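Long-range contacts in antifreeze protein (Marinomonas primoryensis, PDB 3P4G), which binds ice through a right-handed, calcium-dependent beta-helix and so acts as a hyperactive antifreeze protein in an Antarctic bacterium: residues A[26-31]-A[46-51]; A[50-55]-A[77-82]; A[85-90]-A[104-109]; A[93-98]-A[112-117]; A[133-138]-A[152-157]. One frame throughout, in Å; residues are numbered along the deposited sequence. Where two conformers were deposited one is given.

Contact 1 (A[26-31]-A[46-51]); sequences DHYIGS and VSATLN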
# COMPACT_ATOMS: atom_id res chain seq x y z
N ASP A 26 7.32 -35.28 -6.26
CA ASP A 26 8.60 -34.67 -5.91
C ASP A 26 8.77 -33.54 -6.93
O ASP A 26 8.37 -32.40 -6.68
CB ASP A 26 9.78 -35.69 -5.89
CG ASP A 26 11.16 -35.03 -5.49
OD1 ASP A 26 11.25 -33.81 -5.15
OD2 ASP A 26 12.19 -35.76 -5.52
N HIS A 27 9.32 -33.85 -8.10
CA HIS A 27 9.40 -32.87 -9.16
C HIS A 27 8.06 -32.91 -9.91
O HIS A 27 7.71 -33.91 -10.54
CB HIS A 27 10.61 -33.22 -10.04
CG HIS A 27 10.88 -32.27 -11.17
ND1 HIS A 27 10.45 -30.96 -11.19
CD2 HIS A 27 11.62 -32.44 -12.30
CE1 HIS A 27 10.89 -30.36 -12.29
NE2 HIS A 27 11.60 -31.24 -12.98
N TYR A 28 7.28 -31.83 -9.82
CA TYR A 28 6.00 -31.75 -10.53
C TYR A 28 6.18 -31.37 -11.99
O TYR A 28 6.63 -30.25 -12.33
CB TYR A 28 5.04 -30.79 -9.85
CG TYR A 28 3.74 -30.62 -10.61
CD1 TYR A 28 2.65 -31.46 -10.36
CD2 TYR A 28 3.60 -29.61 -11.59
CE1 TYR A 28 1.43 -31.30 -11.07
CE2 TYR A 28 2.41 -29.45 -12.31
CZ TYR A 28 1.32 -30.30 -12.03
OH TYR A 28 0.13 -30.16 -12.71
N ILE A 29 5.79 -32.30 -12.87
CA ILE A 29 5.95 -32.08 -14.29
C ILE A 29 4.61 -32.22 -15.04
O ILE A 29 4.57 -32.41 -16.25
CB ILE A 29 7.03 -32.97 -14.88
CG1 ILE A 29 6.70 -34.46 -14.64
CG2 ILE A 29 8.39 -32.63 -14.22
CD1 ILE A 29 7.55 -35.42 -15.51
N GLY A 30 3.50 -32.11 -14.32
CA GLY A 30 2.21 -32.07 -14.98
C GLY A 30 1.34 -33.20 -14.49
O GLY A 30 1.79 -34.34 -14.33
N SER A 31 0.08 -32.87 -14.22
CA SER A 31 -0.91 -33.84 -13.79
C SER A 31 -2.28 -33.19 -13.92
O SER A 31 -2.38 -31.95 -13.96
CB SER A 31 -0.66 -34.25 -12.35
OG SER A 31 -1.50 -35.35 -12.08
N VAL A 46 7.63 -26.94 -9.20
CA VAL A 46 6.56 -27.00 -10.18
C VAL A 46 7.09 -26.55 -11.55
O VAL A 46 7.40 -25.38 -11.75
CB VAL A 46 5.34 -26.17 -9.71
CG1 VAL A 46 4.30 -25.96 -10.83
CG2 VAL A 46 4.71 -26.82 -8.48
N SER A 47 7.16 -27.48 -12.51
CA SER A 47 7.71 -27.18 -13.82
C SER A 47 6.71 -27.42 -14.92
O SER A 47 7.11 -27.47 -16.08
CB SER A 47 8.95 -28.04 -14.09
OG SER A 47 9.87 -27.92 -13.03
N ALA A 48 5.43 -27.54 -14.56
CA ALA A 48 4.35 -27.52 -15.59
C ALA A 48 3.16 -26.81 -14.99
O ALA A 48 3.12 -26.53 -13.80
CB ALA A 48 3.93 -28.93 -16.01
N THR A 49 2.16 -26.55 -15.82
CA THR A 49 0.96 -25.92 -15.32
C THR A 49 0.29 -26.86 -14.29
O THR A 49 0.31 -28.09 -14.42
CB THR A 49 -0.03 -25.53 -16.44
OG1 THR A 49 -0.36 -26.69 -17.20
CG2 THR A 49 0.60 -24.48 -17.36
N LEU A 50 -0.27 -26.24 -13.26
CA LEU A 50 -0.92 -26.94 -12.16
C LEU A 50 -2.25 -26.23 -11.96
O LEU A 50 -2.30 -25.06 -11.61
CB LEU A 50 -0.04 -26.89 -10.88
CG LEU A 50 -0.34 -27.92 -9.78
CD1 LEU A 50 0.84 -27.96 -8.78
CD2 LEU A 50 -1.65 -27.56 -9.09
N ASN A 51 -3.33 -26.95 -12.19
CA ASN A 51 -4.66 -26.38 -12.09
C ASN A 51 -5.57 -27.30 -11.28
O ASN A 51 -6.00 -28.37 -11.75
CB ASN A 51 -5.20 -26.17 -13.52
CG ASN A 51 -6.57 -25.41 -13.58
OD1 ASN A 51 -7.26 -25.22 -12.58
ND2 ASN A 51 -6.97 -25.03 -14.79
O HOH W 1 -3.06 -29.41 -13.85
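Tyr28 and Val46 form a single beta bridge, their CA atoms 4.8 Å apart, and beyond it the two backbones follow each other without building a regular ladder. The bond that fixes the pairing runs from Ser47 N to Tyr28 O, 2.8 Å long and fairly straight at 162°. One residue on, Ala48 CB sits 3.5 Å from Ile29 C, tucked against the peptide that leads into Gly30. The amide N of Ala48 is buried here without a partner in the model.

Tyr28 is the side chain that carries the contact. With CG anti to the main-chain N (chi1 177°), the ring runs along segment 46-51, and its hydroxyl donates to Thr49 O at 2.7 Å, tilted a little out of the carbonyl plane. Ser31 N adds a weak bond to the same hydroxyl. The ring is sandwiched: Gly30 N lies over one face, and over the other Leu50 CD1 makes a CH-pi contact 4.0 Å from the Tyr28 ring centroid and only 7° off the normal. Val46 CG1 packs beside CD2 of the ring. A leucine in place of Tyr28 would probably leave Thr49 O without its hydroxyl donor and the Leu50 methyl without a flat face to rest on.

Further along, a water joins Ser31 O to Asn51 N. Segment 26-31 lies in the loop between strands 24-25 and 39-42; Phe25 meets the Tyr28 ring edge-to-face, Phe33 touches both Tyr28 and Leu50, and strand 50-51, outermost in its parallel stack, has strand 77-78 as its neighbour.

Contact 2 (A[50-55]-A[77-82]); sequences LNVLAG and LDMGTG. With CA (calcium ion), chain F; CA (calcium ion), chain G; CA (calcium ion), chain E.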
# COMPACT_ATOMS: atom_id res chain seq x y z
N LEU A 50 -0.27 -26.24 -13.26
CA LEU A 50 -0.92 -26.94 -12.16
C LEU A 50 -2.25 -26.23 -11.96
O LEU A 50 -2.30 -25.06 -11.61
CB LEU A 50 -0.04 -26.89 -10.88
CG LEU A 50 -0.34 -27.92 -9.78
CD1 LEU A 50 0.84 -27.96 -8.78
CD2 LEU A 50 -1.65 -27.56 -9.09
N ASN A 51 -3.33 -26.95 -12.19
CA ASN A 51 -4.66 -26.38 -12.09
C ASN A 51 -5.57 -27.30 -11.28
O ASN A 51 -6.00 -28.37 -11.75
CB ASN A 51 -5.20 -26.17 -13.52
CG ASN A 51 -6.57 -25.41 -13.58
OD1 ASN A 51 -7.26 -25.22 -12.58
ND2 ASN A 51 -6.97 -25.03 -14.79
N VAL A 52 -5.90 -26.88 -10.07
CA VAL A 52 -6.70 -27.74 -9.21
C VAL A 52 -8.21 -27.55 -9.39
O VAL A 52 -9.00 -28.27 -8.76
CB VAL A 52 -6.23 -27.67 -7.72
CG1 VAL A 52 -4.91 -28.48 -7.52
CG2 VAL A 52 -6.03 -26.23 -7.25
N LEU A 53 -8.60 -26.63 -10.28
CA LEU A 53 -9.98 -26.57 -10.82
C LEU A 53 -11.00 -26.33 -9.70
O LEU A 53 -10.70 -25.66 -8.69
CB LEU A 53 -10.32 -27.86 -11.63
CG LEU A 53 -9.46 -28.09 -12.88
CD1 LEU A 53 -9.49 -29.54 -13.36
CD2 LEU A 53 -9.89 -27.16 -14.04
N ALA A 54 -12.20 -26.82 -9.89
CA ALA A 54 -13.25 -26.59 -8.87
C ALA A 54 -12.95 -27.31 -7.55
O ALA A 54 -12.08 -28.20 -7.46
CB ALA A 54 -14.64 -26.94 -9.40
N GLY A 55 -13.71 -26.91 -6.54
CA GLY A 55 -13.49 -27.48 -5.22
C GLY A 55 -12.61 -26.56 -4.39
O GLY A 55 -11.91 -25.69 -4.92
N LEU A 77 0.01 -21.58 -12.22
CA LEU A 77 -0.64 -22.27 -11.12
C LEU A 77 -2.02 -21.62 -10.95
O LEU A 77 -2.10 -20.42 -10.71
CB LEU A 77 0.23 -22.13 -9.87
CG LEU A 77 -0.30 -22.57 -8.53
CD1 LEU A 77 -1.06 -23.84 -8.52
CD2 LEU A 77 0.94 -22.71 -7.62
N ASP A 78 -3.08 -22.42 -11.12
CA ASP A 78 -4.46 -21.92 -11.03
C ASP A 78 -5.21 -22.70 -9.94
O ASP A 78 -5.31 -23.95 -10.01
CB ASP A 78 -5.10 -22.02 -12.44
CG ASP A 78 -6.52 -21.49 -12.52
OD1 ASP A 78 -7.10 -21.00 -11.54
OD2 ASP A 78 -7.09 -21.61 -13.63
N MET A 79 -5.67 -21.98 -8.92
CA MET A 79 -6.34 -22.63 -7.76
C MET A 79 -7.82 -22.84 -8.13
O MET A 79 -8.53 -23.64 -7.50
CB MET A 79 -6.19 -21.79 -6.49
CG MET A 79 -4.72 -21.57 -6.07
SD MET A 79 -3.80 -23.12 -5.75
CE MET A 79 -4.55 -23.75 -4.23
N GLY A 80 -8.24 -22.15 -9.17
CA GLY A 80 -9.60 -22.28 -9.75
C GLY A 80 -10.69 -21.68 -8.89
O GLY A 80 -10.44 -20.91 -7.91
N THR A 81 -11.92 -21.98 -9.28
CA THR A 81 -13.07 -21.63 -8.46
C THR A 81 -12.92 -22.32 -7.10
O THR A 81 -12.18 -23.31 -6.95
CB THR A 81 -14.43 -22.03 -9.11
OG1 THR A 81 -14.54 -23.46 -9.28
CG2 THR A 81 -14.61 -21.28 -10.48
N GLY A 82 -13.58 -21.79 -6.10
CA GLY A 82 -13.46 -22.40 -4.78
C GLY A 82 -12.67 -21.55 -3.81
O GLY A 82 -11.95 -20.63 -4.22
CA CA F . -10.38 -24.69 -6.54
CA CA G . -10.28 -19.92 -5.74
CA CA E . -10.27 -29.48 -7.31
O HOH W 2 -9.32 -23.46 -13.19
O HOH W 3 -15.65 -24.58 -7.10
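Leu50 pairs with Leu77, and Asn51 with Asp78, as parallel neighbours in one sheet, and two backbone bonds tie them: Asp78 N to Leu50 O at 2.8 Å and Val52 N to Asp78 O at 3.0 Å. The two segments then keep in step through the turn that follows, down to Gly55 and Gly82.

The apolar contacts lie on the inner side. Leu77 CD1 reaches back to 3.8 Å from Leu50 CD2, the two side chains running the same way, and Val52 CG2 packs near the Met79 sulfur.

On the other face Asn51 and Asp78 lie side by side with their amide and carboxylate stacked, the planes 24° apart. Each has CG anti to its own N, and this brings OD1 back over the chain to accept from the amide two residues on, Leu53 N for Asn51 and Gly80 N for Asp78: two Asx turns, one above the other. A water donates to both Asn51 OD1 and Asp78 OD2, and a second water links Gly55 N with Thr81 OG1.

Metal coordination does the rest. A single calcium ion is held by four carbonyls, Leu53 O and Gly55 O from one turn and Met79 O and Thr81 O from the next, so that Leu53 O and Thr81 O, both ligands of the ion, sit 3.3 Å apart as neighbours in its shell. Asp57 and Asp84 complete the site. A side chain on Gly80 would run into Leu53 O. Glycine-rich turns stacked with a calcium ion between each pair are the hallmark of calcium-binding parallel beta-helices, and resemble the beta-rolls of RTX proteins.

Contact 3 (A[85-90]-A[104-109]); sequences QLYVAG and EIYIKG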
# COMPACT_ATOMS: atom_id res chain seq x y z
N GLN A 85 -6.38 -22.94 -0.86
CA GLN A 85 -5.30 -22.60 0.10
C GLN A 85 -3.99 -23.05 -0.51
O GLN A 85 -3.84 -24.24 -0.86
CB GLN A 85 -5.55 -23.34 1.38
CG GLN A 85 -4.63 -22.90 2.53
CD GLN A 85 -5.02 -23.56 3.85
OE1 GLN A 85 -6.19 -23.79 4.12
NE2 GLN A 85 -4.01 -23.89 4.67
N LEU A 86 -3.08 -22.10 -0.69
CA LEU A 86 -1.79 -22.35 -1.35
C LEU A 86 -0.64 -22.03 -0.44
O LEU A 86 -0.63 -20.98 0.24
CB LEU A 86 -1.71 -21.55 -2.67
CG LEU A 86 -0.32 -21.51 -3.34
CD1 LEU A 86 0.09 -22.94 -3.75
CD2 LEU A 86 -0.41 -20.59 -4.57
N TYR A 87 0.34 -22.95 -0.39
CA TYR A 87 1.57 -22.69 0.33
C TYR A 87 2.70 -22.92 -0.68
O TYR A 87 2.70 -23.94 -1.36
CB TYR A 87 1.70 -23.65 1.49
CG TYR A 87 3.07 -23.56 2.17
CD1 TYR A 87 3.36 -22.53 3.05
CD2 TYR A 87 4.05 -24.51 1.91
CE1 TYR A 87 4.62 -22.45 3.66
CE2 TYR A 87 5.30 -24.45 2.52
CZ TYR A 87 5.57 -23.43 3.39
OH TYR A 87 6.82 -23.34 3.99
N VAL A 88 3.59 -21.96 -0.82
CA VAL A 88 4.85 -22.13 -1.58
C VAL A 88 6.06 -21.74 -0.68
O VAL A 88 6.12 -20.59 -0.22
CB VAL A 88 4.85 -21.24 -2.84
CG1 VAL A 88 6.21 -21.38 -3.53
CG2 VAL A 88 3.72 -21.61 -3.80
N ALA A 89 7.00 -22.66 -0.42
CA ALA A 89 8.15 -22.35 0.43
C ALA A 89 9.26 -21.60 -0.31
O ALA A 89 10.05 -20.91 0.32
CB ALA A 89 8.73 -23.65 1.03
N GLY A 90 9.32 -21.78 -1.64
CA GLY A 90 10.33 -21.14 -2.48
C GLY A 90 9.84 -19.86 -3.10
O GLY A 90 9.02 -19.13 -2.50
N GLU A 104 -6.55 -18.24 0.13
CA GLU A 104 -5.51 -17.99 1.12
C GLU A 104 -4.21 -18.41 0.46
O GLU A 104 -4.07 -19.56 0.06
CB GLU A 104 -5.81 -18.77 2.39
CG GLU A 104 -4.75 -18.60 3.43
CD GLU A 104 -5.19 -18.98 4.85
OE1 GLU A 104 -6.38 -19.24 5.15
OE2 GLU A 104 -4.29 -18.98 5.72
N ILE A 105 -3.30 -17.45 0.28
CA ILE A 105 -1.98 -17.72 -0.40
C ILE A 105 -0.84 -17.36 0.59
O ILE A 105 -0.86 -16.29 1.22
CB ILE A 105 -1.82 -16.88 -1.64
CG1 ILE A 105 -2.81 -17.31 -2.73
CG2 ILE A 105 -0.40 -17.04 -2.21
CD1 ILE A 105 -2.78 -16.38 -3.96
N TYR A 106 0.13 -18.27 0.73
CA TYR A 106 1.28 -18.01 1.52
C TYR A 106 2.50 -18.43 0.74
O TYR A 106 2.70 -19.63 0.55
CB TYR A 106 1.22 -18.85 2.82
CG TYR A 106 2.25 -18.46 3.87
CD1 TYR A 106 1.91 -17.65 4.94
CD2 TYR A 106 3.58 -18.91 3.79
CE1 TYR A 106 2.84 -17.33 5.92
CE2 TYR A 106 4.54 -18.55 4.75
CZ TYR A 106 4.15 -17.76 5.81
OH TYR A 106 5.09 -17.39 6.78
N ILE A 107 3.29 -17.46 0.33
CA ILE A 107 4.55 -17.69 -0.39
C ILE A 107 5.69 -17.16 0.49
O ILE A 107 5.73 -15.97 0.84
CB ILE A 107 4.52 -16.92 -1.72
CG1 ILE A 107 3.39 -17.47 -2.61
CG2 ILE A 107 5.90 -16.95 -2.36
CD1 ILE A 107 2.84 -16.39 -3.53
N LYS A 108 6.62 -18.03 0.86
CA LYS A 108 7.69 -17.63 1.78
C LYS A 108 8.74 -16.76 1.05
O LYS A 108 9.35 -15.86 1.64
CB LYS A 108 8.36 -18.89 2.37
CG LYS A 108 9.29 -18.67 3.52
CD LYS A 108 9.85 -20.01 4.13
CE LYS A 108 11.16 -19.74 4.93
NZ LYS A 108 11.97 -20.97 5.28
N GLY A 109 8.98 -17.08 -0.21
CA GLY A 109 10.10 -16.46 -0.99
C GLY A 109 9.72 -15.19 -1.77
O GLY A 109 8.75 -14.47 -1.44
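Leu86, Tyr106 and Glu104 bury the largest areas in this pairing of strands 85-88 and 104-107, which run parallel with their axes 4.7 Å apart and in exact step. Leu86 is bonded through both backbone groups: its N donates to Glu104 O at 2.8 Å, and its O accepts from Tyr106 N at 2.9 Å. Its side chain goes inward, where CD2 approaches Ile105 CG2 loosely, beside Val88 and Ile107.

Tyr106 O in turn takes Val88 N. On the outer face its ring lies alongside that of Tyr87, both pointing the same way, with Tyr106 CD2 3.7 Å from Tyr87 CE1. The planes are 21° apart but slid past each other, so overlap is slight. A serine at Tyr87 would probably leave the neighbouring side of the Tyr106 ring without this apolar cover and freer to turn. Glu104 CB runs beside Gln85 CG at 4.3 Å. At the far end Lys108 CB rests on Ala89 O.

The Tyr106 ring stacks onward with Tyr125, strand 58-61 pairs with the other side of strand 85-88, and Ile96 of strand 96-97 fills in from within against Leu86, Ile105 and Ile107.

Contact 4 (A[93-98]-A[112-117]); sequences LGKIDA and SAAVDA. With CA (calcium ion), chain G; CA (calcium ion), chain H.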
# COMPACT_ATOMS: atom_id res chain seq x y z
N LEU A 93 7.95 -17.74 -9.85
CA LEU A 93 8.47 -17.18 -11.12
C LEU A 93 7.50 -17.39 -12.29
O LEU A 93 7.80 -17.00 -13.43
CB LEU A 93 9.82 -17.76 -11.49
CG LEU A 93 10.90 -17.63 -10.41
CD1 LEU A 93 10.92 -18.84 -9.51
CD2 LEU A 93 12.27 -17.53 -11.18
N GLY A 94 6.37 -18.04 -12.01
CA GLY A 94 5.28 -18.23 -12.98
C GLY A 94 3.97 -17.76 -12.34
O GLY A 94 3.81 -17.83 -11.09
N LYS A 95 3.05 -17.26 -13.17
CA LYS A 95 1.87 -16.57 -12.68
C LYS A 95 0.97 -17.46 -11.80
O LYS A 95 0.71 -18.59 -12.14
CB LYS A 95 1.03 -16.02 -13.85
CG LYS A 95 -0.31 -15.38 -13.39
CD LYS A 95 -1.05 -14.73 -14.59
CE LYS A 95 -2.35 -14.14 -14.08
NZ LYS A 95 -3.04 -13.41 -15.17
N ILE A 96 0.47 -16.89 -10.71
CA ILE A 96 -0.53 -17.57 -9.85
C ILE A 96 -1.87 -16.87 -10.04
O ILE A 96 -1.96 -15.63 -10.03
CB ILE A 96 -0.14 -17.52 -8.37
CG1 ILE A 96 1.13 -18.38 -8.11
CG2 ILE A 96 -1.32 -18.04 -7.44
CD1 ILE A 96 1.69 -18.14 -6.70
N ASP A 97 -2.92 -17.68 -10.23
CA ASP A 97 -4.27 -17.13 -10.20
C ASP A 97 -5.02 -17.95 -9.13
O ASP A 97 -5.12 -19.19 -9.24
CB ASP A 97 -4.91 -17.33 -11.56
CG ASP A 97 -6.40 -16.92 -11.61
OD1 ASP A 97 -6.92 -16.24 -10.68
OD2 ASP A 97 -7.03 -17.26 -12.66
N ALA A 98 -5.49 -17.27 -8.10
CA ALA A 98 -6.28 -17.93 -7.05
C ALA A 98 -7.76 -18.09 -7.47
O ALA A 98 -8.51 -18.85 -6.85
CB ALA A 98 -6.15 -17.17 -5.70
N SER A 112 8.25 -12.93 -8.59
CA SER A 112 8.68 -12.18 -9.78
C SER A 112 7.70 -12.35 -10.96
O SER A 112 8.01 -11.97 -12.09
CB SER A 112 10.11 -12.58 -10.17
OG SER A 112 10.21 -13.98 -10.52
N ALA A 113 6.57 -13.00 -10.71
CA ALA A 113 5.56 -13.19 -11.74
C ALA A 113 4.26 -12.57 -11.24
O ALA A 113 4.12 -12.26 -10.06
CB ALA A 113 5.37 -14.70 -12.01
N ALA A 114 3.27 -12.44 -12.13
CA ALA A 114 2.02 -11.87 -11.70
C ALA A 114 1.27 -12.75 -10.69
O ALA A 114 1.38 -13.99 -10.71
CB ALA A 114 1.14 -11.62 -12.90
N VAL A 115 0.53 -12.12 -9.78
CA VAL A 115 -0.32 -12.88 -8.84
C VAL A 115 -1.68 -12.23 -8.88
O VAL A 115 -1.78 -11.00 -8.71
CB VAL A 115 0.20 -12.78 -7.40
CG1 VAL A 115 -0.81 -13.43 -6.43
CG2 VAL A 115 1.59 -13.44 -7.29
N ASP A 116 -2.74 -13.04 -9.09
CA ASP A 116 -4.09 -12.51 -9.16
C ASP A 116 -4.91 -13.28 -8.16
O ASP A 116 -5.08 -14.50 -8.30
CB ASP A 116 -4.63 -12.72 -10.60
CG ASP A 116 -6.07 -12.21 -10.79
OD1 ASP A 116 -6.67 -11.59 -9.86
OD2 ASP A 116 -6.62 -12.44 -11.90
N ALA A 117 -5.33 -12.62 -7.07
CA ALA A 117 -6.10 -13.31 -6.04
C ALA A 117 -7.56 -13.44 -6.44
O ALA A 117 -8.29 -14.27 -5.87
CB ALA A 117 -5.94 -12.64 -4.66
CA CA G . -10.28 -19.92 -5.74
CA CA H . -10.23 -15.22 -4.92
O HOH W 4 8.14 -14.36 -14.60
O HOH W 5 -5.66 -14.21 -13.74
O HOH W 6 -8.81 -14.35 -11.18
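Ile96 pairs with Val115 and Asp97 with Asp116 in parallel register, and three backbone bonds run between the two coils: Ile96 N to Ala114 O at 3.0 Å, Asp116 N to Ile96 O and Ala98 N to Asp116 O. Before the strands begin, the ladder gives way to packing. Ala113 CB points toward segment 93-98 and touches Leu93 C and Gly94 C, each at 3.4 Å, while Ser112 OG lies against Leu93 CG. A water donates to Leu93 O there.

Lys95 is stretched out, CG anti to the main-chain N (chi1 175°) and every later torsion extended as well. Its stem therefore passes over the neighbouring coil: CG comes 3.5 Å from Ala114 O and lies beside the Ala114 methyl. The ammonium bonds to Asn73, and it reaches Asp116 OD2 through a water, since Lys95 NZ itself stops 4.9 Å short of that oxygen.

These are successive coils of a right-handed beta-helix, each closing at a calcium ion. Ala98 O binds one ion at 2.4 Å, with Asp84 and Asp103 among its other ligands; Ala117 O binds the next.

On the outer face Asp97 and Asp116 stand side by side with carboxylates nearly parallel, 8° apart. Asp97 OD1 and Asp116 OD2 are 4.0 Å from each other, a like-charge approach. It is probably eased by a water that donates to the Asp97 oxygen and more weakly to that of Asp116. Each carboxylate is also engaged by the turn after it, Asp97 by Gly99 N and Asp116 by Gly118. On the inner side Ala98 CB rests 3.6 Å from Ala117 O.

Contact 5 (A[133-138]-A[152-157]); sequences DLDAGT and ALNAGT. With CA (calcium ion), chain J; CA (calcium ion), chain I; CA (calcium ion), chain K.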
# COMPACT_ATOMS: atom_id res chain seq x y z
N ASP A 133 3.52 -8.04 -10.95
CA ASP A 133 2.35 -7.23 -10.64
C ASP A 133 1.34 -8.05 -9.90
O ASP A 133 0.96 -9.11 -10.35
CB ASP A 133 1.65 -6.73 -11.92
CG ASP A 133 2.48 -5.73 -12.69
OD1 ASP A 133 3.47 -5.14 -12.16
OD2 ASP A 133 2.14 -5.50 -13.85
N LEU A 134 0.92 -7.54 -8.76
CA LEU A 134 -0.13 -8.19 -7.98
C LEU A 134 -1.47 -7.50 -8.11
O LEU A 134 -1.57 -6.22 -8.03
CB LEU A 134 0.30 -8.22 -6.50
CG LEU A 134 -0.62 -9.08 -5.59
CD1 LEU A 134 0.23 -9.61 -4.46
CD2 LEU A 134 -1.68 -8.29 -4.95
N ASP A 135 -2.53 -8.30 -8.28
CA ASP A 135 -3.88 -7.75 -8.25
C ASP A 135 -4.71 -8.53 -7.24
O ASP A 135 -4.89 -9.74 -7.41
CB ASP A 135 -4.55 -7.82 -9.63
CG ASP A 135 -5.76 -6.91 -9.73
OD1 ASP A 135 -5.88 -6.06 -10.67
OD2 ASP A 135 -6.55 -6.93 -8.81
N ALA A 136 -5.17 -7.87 -6.17
CA ALA A 136 -5.95 -8.60 -5.15
C ALA A 136 -7.39 -8.74 -5.59
O ALA A 136 -8.18 -9.50 -5.00
CB ALA A 136 -5.86 -7.88 -3.79
N GLY A 137 -7.78 -7.99 -6.63
CA GLY A 137 -9.11 -8.10 -7.22
C GLY A 137 -10.25 -7.54 -6.37
O GLY A 137 -10.03 -6.81 -5.35
N THR A 138 -11.46 -7.89 -6.75
CA THR A 138 -12.67 -7.44 -6.03
C THR A 138 -12.69 -8.00 -4.60
O THR A 138 -11.84 -8.85 -4.25
CB THR A 138 -13.97 -7.80 -6.77
OG1 THR A 138 -14.16 -9.23 -6.76
CG2 THR A 138 -13.93 -7.30 -8.25
N ALA A 152 3.66 -3.15 -9.90
CA ALA A 152 2.29 -2.68 -9.60
C ALA A 152 1.64 -3.49 -8.50
O ALA A 152 1.81 -4.70 -8.44
CB ALA A 152 1.36 -2.72 -10.86
N LEU A 153 0.89 -2.85 -7.63
CA LEU A 153 0.12 -3.61 -6.66
C LEU A 153 -1.27 -2.94 -6.65
O LEU A 153 -1.44 -1.78 -6.23
CB LEU A 153 0.77 -3.62 -5.28
CG LEU A 153 0.17 -4.63 -4.28
CD1 LEU A 153 1.17 -4.86 -3.12
CD2 LEU A 153 -1.20 -4.21 -3.69
N ASN A 154 -2.27 -3.67 -7.13
CA ASN A 154 -3.62 -3.18 -7.21
C ASN A 154 -4.50 -3.95 -6.23
O ASN A 154 -4.71 -5.15 -6.42
CB ASN A 154 -4.09 -3.35 -8.66
CG ASN A 154 -3.36 -2.42 -9.60
OD1 ASN A 154 -3.18 -1.25 -9.30
ND2 ASN A 154 -2.89 -2.95 -10.72
N ALA A 155 -4.97 -3.27 -5.17
CA ALA A 155 -5.78 -3.93 -4.14
C ALA A 155 -7.27 -4.11 -4.56
O ALA A 155 -8.01 -4.98 -3.99
CB ALA A 155 -5.64 -3.17 -2.83
N GLY A 156 -7.66 -3.31 -5.55
CA GLY A 156 -9.00 -3.36 -6.21
C GLY A 156 -10.12 -2.73 -5.41
O GLY A 156 -9.92 -2.05 -4.38
N THR A 157 -11.33 -3.02 -5.84
CA THR A 157 -12.46 -2.71 -5.04
C THR A 157 -12.36 -3.50 -3.75
O THR A 157 -11.55 -4.45 -3.60
CB THR A 157 -13.78 -3.05 -5.78
OG1 THR A 157 -13.93 -4.49 -5.82
CG2 THR A 157 -13.82 -2.41 -7.21
CA CA J . -9.91 -5.91 -3.15
CA CA I . -10.08 -10.48 -3.98
CA CA K . -9.82 -1.14 -2.20
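Asp133 lends the backbone ladder an extra rung from its side chain: its OD1 accepts from Ala152 N at 3.0 Å, met from above the carboxylate plane, 43° out of it. CG stands opposite the carbonyl carbon (chi1 -68°), which swings the carboxylate across to the next coil and lays it over the Ala152 methyl. Beyond this the ordinary rungs follow, Leu134 N to Ala152 O, Asn154 N to Leu134 O at 2.8 Å, and Ala136 N to Asn154 O.

Leu134 and Leu153 point inward together, CD2 of the first 4.2 Å from CG of the second. On the outer face Asp135 OD1 lies 3.8 Å from Asn154 CB. The other carboxylate oxygen, Asp135 OD2, turns back to accept from Gly137 N at 2.7 Å, making an Asx turn that leads into the metal loop.

There Gly137 O, Ala155 O and Thr157 O all bind one calcium ion, whose crowd of carbonyls brings Gly137 O to 3.0 Å from Ala155 O. Asp139, Asp141 and Asp160 complete the site. A CB on Gly156 would strike Gly137 O.

Thr138 and Thr157 lie alongside each other, Thr157 OG1 3.4 Å from Thr138 CB. Such outward-facing threonines, repeated coil after coil beside stacked calcium ions, mark this beta-helix and probably form part of its ice-binding surface.

Contact 1 lies nearest the amino-terminal end of the beta-helix, and contacts 2, 4 and 5 follow along the stack of short parallel strands that begins at strand 50-51. Contact 1 hands strand 50-51 on to contact 2; strands 77-78 and 96-97 then join contact 2 to contact 4, and strands 115-116 and 134-135 join contact 4 to contact 5. Contact 3 belongs to the other stack, and its segments alternate with those of contact 4 along the chain, Ile96 meeting Leu86 and Ile107 in the core. The centres of contacts 1 and 5 are about 26 Å apart, and the series traces the coils of a right-handed beta-helix, with contacts 2 and 4 sharing a calcium ion.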